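Local atomic coordinates of putative uronate isomerase (Thermotoga maritima, PDB entry 4NAR), a protein that probably acts as a lactate racemase or a related enzyme. Residues Val34-Tyr39 against Phe64-Ala69; Glu80-Leu85 against Val94-His99. All blocks are in the same frame, centred on the assembly; numbering follows the deposited sequence.

Contact 1: residues Val34-Tyr39 against Phe64-Ala69; sequences VVHTDY and FHTLNA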
# COMPACT_ATOMS: atom_id res chain seq x y z
N VAL A 34 -9.01 -9.25 14.30
CA VAL A 34 -8.59 -7.92 13.92
C VAL A 34 -7.56 -7.99 12.80
O VAL A 34 -6.45 -8.51 12.99
CB VAL A 34 -8.02 -7.10 15.12
CG1 VAL A 34 -7.52 -5.72 14.66
CG2 VAL A 34 -9.08 -6.94 16.20
N VAL A 35 -7.95 -7.48 11.64
CA VAL A 35 -7.07 -7.37 10.48
C VAL A 35 -6.46 -5.96 10.49
O VAL A 35 -7.19 -4.96 10.57
CB VAL A 35 -7.85 -7.66 9.16
CG1 VAL A 35 -6.93 -7.54 7.96
CG2 VAL A 35 -8.47 -9.07 9.19
N HIS A 36 -5.13 -5.88 10.44
CA HIS A 36 -4.41 -4.62 10.62
C HIS A 36 -3.31 -4.43 9.57
O HIS A 36 -2.92 -5.39 8.89
CB HIS A 36 -3.77 -4.55 12.02
CG HIS A 36 -2.86 -5.71 12.32
ND1 HIS A 36 -1.52 -5.72 11.98
CD2 HIS A 36 -3.11 -6.91 12.91
CE1 HIS A 36 -0.98 -6.88 12.35
NE2 HIS A 36 -1.92 -7.61 12.92
N THR A 37 -2.82 -3.20 9.46
CA THR A 37 -1.71 -2.84 8.59
C THR A 37 -0.40 -3.38 9.17
O THR A 37 -0.35 -3.82 10.34
CB THR A 37 -1.61 -1.30 8.41
OG1 THR A 37 -1.36 -0.68 9.69
CG2 THR A 37 -2.90 -0.72 7.82
N ASP A 38 0.67 -3.34 8.37
CA ASP A 38 1.94 -3.94 8.82
C ASP A 38 2.96 -2.86 9.20
O ASP A 38 2.63 -1.67 9.22
CB ASP A 38 2.50 -4.92 7.78
CG ASP A 38 2.86 -4.24 6.46
OD1 ASP A 38 2.59 -3.02 6.35
OD2 ASP A 38 3.39 -4.93 5.54
N TYR A 39 4.20 -3.29 9.50
CA TYR A 39 5.27 -2.40 9.98
C TYR A 39 5.52 -1.28 8.97
O TYR A 39 6.14 -0.25 9.28
CB TYR A 39 6.57 -3.19 10.21
CG TYR A 39 7.25 -3.60 8.91
CD1 TYR A 39 6.85 -4.75 8.23
CD2 TYR A 39 8.26 -2.82 8.34
CE1 TYR A 39 7.44 -5.12 7.03
CE2 TYR A 39 8.86 -3.18 7.14
CZ TYR A 39 8.45 -4.33 6.49
OH TYR A 39 9.03 -4.70 5.29
N PHE A 64 -9.02 -13.23 20.96
CA PHE A 64 -8.69 -12.03 20.20
C PHE A 64 -7.58 -12.41 19.22
O PHE A 64 -6.40 -12.48 19.58
CB PHE A 64 -8.20 -10.95 21.17
CG PHE A 64 -8.01 -9.60 20.54
CD1 PHE A 64 -6.75 -9.22 20.06
CD2 PHE A 64 -9.07 -8.70 20.44
CE1 PHE A 64 -6.58 -7.95 19.47
CE2 PHE A 64 -8.91 -7.44 19.86
CZ PHE A 64 -7.67 -7.05 19.38
N HIS A 65 -7.98 -12.69 17.98
CA HIS A 65 -7.04 -13.06 16.94
C HIS A 65 -6.69 -11.84 16.08
O HIS A 65 -7.53 -10.97 15.84
CB HIS A 65 -7.64 -14.16 16.08
CG HIS A 65 -7.77 -15.48 16.78
ND1 HIS A 65 -6.91 -16.53 16.56
CD2 HIS A 65 -8.66 -15.91 17.70
CE1 HIS A 65 -7.26 -17.56 17.31
NE2 HIS A 65 -8.32 -17.21 18.01
N THR A 66 -5.44 -11.77 15.61
CA THR A 66 -5.08 -10.70 14.68
C THR A 66 -4.46 -11.24 13.40
O THR A 66 -3.87 -12.32 13.40
CB THR A 66 -4.16 -9.63 15.33
OG1 THR A 66 -2.78 -9.89 15.00
CG2 THR A 66 -4.38 -9.58 16.86
N LEU A 67 -4.61 -10.48 12.32
CA LEU A 67 -4.10 -10.88 11.01
C LEU A 67 -3.39 -9.68 10.41
O LEU A 67 -3.96 -8.58 10.25
CB LEU A 67 -5.24 -11.32 10.08
CG LEU A 67 -5.07 -12.48 9.07
CD1 LEU A 67 -6.03 -12.29 7.91
CD2 LEU A 67 -3.64 -12.67 8.55
N ASN A 68 -2.13 -9.91 10.08
CA ASN A 68 -1.31 -8.91 9.44
C ASN A 68 -1.65 -8.84 7.95
O ASN A 68 -1.35 -9.78 7.20
CB ASN A 68 0.17 -9.26 9.61
CG ASN A 68 1.08 -8.24 8.98
OD1 ASN A 68 1.08 -7.06 9.37
ND2 ASN A 68 1.87 -8.67 7.99
N ALA A 69 -2.25 -7.73 7.52
CA ALA A 69 -2.54 -7.54 6.09
C ALA A 69 -1.24 -7.21 5.35
O ALA A 69 -0.98 -6.04 5.01
CB ALA A 69 -3.57 -6.42 5.89
O HOH W 1 4.03 -7.34 6.68
O HOH W 2 -0.45 -2.76 5.38

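Contact 2: residues Glu80-Leu85 against Val94-His99; sequences EFEKKL and VFFHNH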
# COMPACT_ATOMS: atom_id res chain seq x y z
N GLU A 80 6.90 -6.89 16.62
CA GLU A 80 6.31 -5.89 15.73
C GLU A 80 4.77 -5.83 15.83
O GLU A 80 4.19 -4.75 15.70
CB GLU A 80 6.75 -6.12 14.28
CG GLU A 80 8.25 -6.02 14.06
CD GLU A 80 8.64 -6.28 12.61
OE1 GLU A 80 9.14 -5.33 11.97
OE2 GLU A 80 8.43 -7.41 12.11
N PHE A 81 4.12 -6.98 16.04
CA PHE A 81 2.67 -6.99 16.27
C PHE A 81 2.37 -6.19 17.53
O PHE A 81 1.43 -5.38 17.55
CB PHE A 81 2.12 -8.41 16.49
CG PHE A 81 1.95 -9.22 15.21
CD1 PHE A 81 0.76 -9.17 14.47
CD2 PHE A 81 2.97 -10.08 14.78
CE1 PHE A 81 0.60 -9.95 13.30
CE2 PHE A 81 2.81 -10.86 13.60
CZ PHE A 81 1.63 -10.79 12.87
N GLU A 82 3.16 -6.43 18.57
CA GLU A 82 3.01 -5.72 19.84
C GLU A 82 3.10 -4.22 19.63
O GLU A 82 2.24 -3.48 20.11
CB GLU A 82 4.10 -6.14 20.82
CG GLU A 82 4.07 -7.61 21.22
CD GLU A 82 5.11 -7.94 22.27
OE1 GLU A 82 6.22 -8.36 21.90
OE2 GLU A 82 4.83 -7.79 23.48
N LYS A 83 4.13 -3.77 18.93
CA LYS A 83 4.30 -2.36 18.64
C LYS A 83 3.12 -1.81 17.85
O LYS A 83 2.58 -0.74 18.16
CB LYS A 83 5.63 -2.08 17.92
CG LYS A 83 5.75 -0.62 17.41
CD LYS A 83 7.19 -0.14 17.27
CE LYS A 83 7.93 -0.81 16.10
NZ LYS A 83 9.30 -0.22 15.88
N LYS A 84 2.70 -2.55 16.83
CA LYS A 84 1.61 -2.10 15.95
C LYS A 84 0.27 -2.01 16.67
O LYS A 84 -0.53 -1.08 16.43
CB LYS A 84 1.48 -3.05 14.75
CG LYS A 84 0.27 -2.77 13.88
CD LYS A 84 0.27 -1.33 13.40
CE LYS A 84 0.48 -1.28 11.91
NZ LYS A 84 1.75 -0.68 11.54
N LEU A 85 0.01 -2.96 17.56
CA LEU A 85 -1.32 -3.07 18.15
C LEU A 85 -1.40 -2.38 19.52
O LEU A 85 -2.50 -2.01 19.97
CB LEU A 85 -1.72 -4.54 18.26
CG LEU A 85 -1.80 -5.22 16.89
CD1 LEU A 85 -2.10 -6.73 16.98
CD2 LEU A 85 -2.84 -4.49 16.00
N VAL A 94 -5.03 -13.68 23.28
CA VAL A 94 -4.48 -12.93 22.14
C VAL A 94 -3.60 -13.81 21.24
O VAL A 94 -2.66 -14.46 21.71
CB VAL A 94 -3.70 -11.69 22.62
CG1 VAL A 94 -3.13 -10.92 21.44
CG2 VAL A 94 -4.63 -10.79 23.43
N PHE A 95 -3.91 -13.82 19.94
CA PHE A 95 -3.19 -14.65 18.98
C PHE A 95 -2.87 -13.87 17.70
O PHE A 95 -3.77 -13.56 16.92
CB PHE A 95 -4.01 -15.89 18.62
CG PHE A 95 -4.42 -16.72 19.82
CD1 PHE A 95 -5.64 -16.51 20.44
CD2 PHE A 95 -3.58 -17.71 20.32
CE1 PHE A 95 -6.03 -17.27 21.54
CE2 PHE A 95 -3.97 -18.49 21.42
CZ PHE A 95 -5.19 -18.26 22.03
N PHE A 96 -1.59 -13.57 17.49
CA PHE A 96 -1.15 -12.89 16.28
C PHE A 96 -1.05 -13.89 15.14
O PHE A 96 -0.67 -15.05 15.36
CB PHE A 96 0.23 -12.25 16.47
CG PHE A 96 0.30 -11.28 17.62
CD1 PHE A 96 -0.68 -10.31 17.79
CD2 PHE A 96 1.36 -11.34 18.54
CE1 PHE A 96 -0.60 -9.39 18.88
CE2 PHE A 96 1.45 -10.44 19.61
CZ PHE A 96 0.47 -9.46 19.79
N HIS A 97 -1.36 -13.45 13.92
CA HIS A 97 -1.14 -14.28 12.73
C HIS A 97 -0.49 -13.45 11.63
O HIS A 97 -0.87 -12.29 11.38
CB HIS A 97 -2.46 -14.89 12.20
CG HIS A 97 -3.24 -15.67 13.22
ND1 HIS A 97 -3.04 -17.01 13.45
CD2 HIS A 97 -4.23 -15.28 14.06
CE1 HIS A 97 -3.87 -17.43 14.40
NE2 HIS A 97 -4.60 -16.40 14.78
N ASN A 98 0.50 -14.03 10.98
CA ASN A 98 0.95 -13.47 9.71
C ASN A 98 0.04 -14.00 8.59
O ASN A 98 -0.58 -15.07 8.71
CB ASN A 98 2.41 -13.83 9.42
CG ASN A 98 3.39 -12.88 10.10
OD1 ASN A 98 3.59 -11.74 9.64
ND2 ASN A 98 4.00 -13.33 11.19
N HIS A 99 -0.04 -13.22 7.51
CA HIS A 99 -0.71 -13.67 6.29
C HIS A 99 0.30 -14.56 5.54
O HIS A 99 1.50 -14.43 5.75
CB HIS A 99 -1.14 -12.46 5.44
CG HIS A 99 -1.79 -12.83 4.14
ND1 HIS A 99 -2.69 -13.86 4.02
CD2 HIS A 99 -1.67 -12.28 2.90
CE1 HIS A 99 -3.09 -13.96 2.76
NE2 HIS A 99 -2.49 -13.00 2.07

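Contact 1: residues Val34-Tyr39 against Phe64-Ala69
Strands 31-36 and 63-68, the two parallel strands of a beta-alpha-beta unit connected through helix 45-58, meet here at their C-terminal ends, where Val34, Val35 and His36 pair with Thr66, Leu67 and Asn68. Their axes run 25° apart, and four backbone bonds alternate in the parallel pattern: Val34 N to His65 O, Leu67 N to Val34 O at 2.8 Å, His36 N to Leu67 O, and Ala69 N to His36 O. On the face carrying Val34 and Thr66, CG2 of Val34 packs 3.5 Å from CZ of Phe64. On the other face CG2 of Val35 packs against CB of Leu67 (4.0 Å). With CG between the backbone N and the carbonyl carbon (chi1 56°), the His36 ring swings over the partner strand. One face covers Leu67 O, toward the rim, and Asn68 CA, a CH-pi contact 3.9 Å from the centroid. At the edge, NE2 and Thr66 OG1 are hydrogen-bonded at 3.2 Å. ND1 donates to Thr37 O, so both ring nitrogens are engaged and the ring's rotation is fixed. Beyond the strands, Asp38 OD2, also hydrogen-bonded to His73 ND1, accepts from a water at 2.7 Å; this water in turn accepts from Asn68 ND2 at 2.9 Å.

Contact 2: residues Glu80-Leu85 against Val94-His99
This is an aromatic helix-on-sheet contact: helix 78-85 lies across strand 94-97, an outermost strand of the mixed sheet, within the beta-alpha-beta unit formed with strand 63-68. The short axes run at 109° with a closest approach of 10.1 Å, a separation bridged by side chains. Phe81 and Phe96 carry most of it. Their planes are only 11° apart, yet the rings are slid so far past each other that they barely overlap, with centroids 4.9 Å apart. What lies over each face is instead the other residue's CB: that of Phe81 sits 3.4 Å from the Phe96 centroid, and that of Phe96 sits 3.6 Å from the Phe81 centroid. The result is a reciprocal pair of CH-pi contacts between side chains running in opposite directions. With CG of Phe81 anti to the carbonyl carbon (chi1 -77°), its ring extends across Phe96 CB toward His97 and Asn98.

The far end of the Phe81 ring reaches the chain beyond Phe96. Its CZ lies 3.3 Å from His97 O, which meets the ring at its edge, and CE2 is 3.7 Å from Asn98 ND2; OD1 of that amide accepts from Met76 N. Leu85, one turn along the helix, adds CD1 at 3.6 Å from Phe96 CE1. An alanine in place of Phe81 would keep the CB over Phe96 but would probably open a gap beneath the CB of Phe96 and beside His97 O. The core of the contact is apolar, with no hydrogen bond between the two segments; the Phe81 ring edge, slightly positive, is turned to His97 O and Asn98 ND2 lies near it, so the helix is held mainly by close packing.

How the contacts relate
From the N terminus, strand 31-36 leads through helix 45-58 to strand 63-68, and contact 1 closes that crossover. Helix 78-85 and strand 94-97 then follow, and contact 2 closes the short loop between them, the second half of the next unit, so the two contacts are in series, neither nested nor crossing. Strand 63-68 belongs to both successive beta-alpha-beta units and sits between strands 31-36 and 94-97 in the sheet; Thr66 N lies 2.8 Å from Phe95 O, a probable hydrogen bond. Contact 1 pairs strands 31-36 and 63-68, contact 2 seats helix 78-85 on strand 94-97, and the helix links the two: Lys84 NZ is 2.7 Å from Asp38 O, again a probable hydrogen bond, while Phe81 and Leu85 touch Thr66.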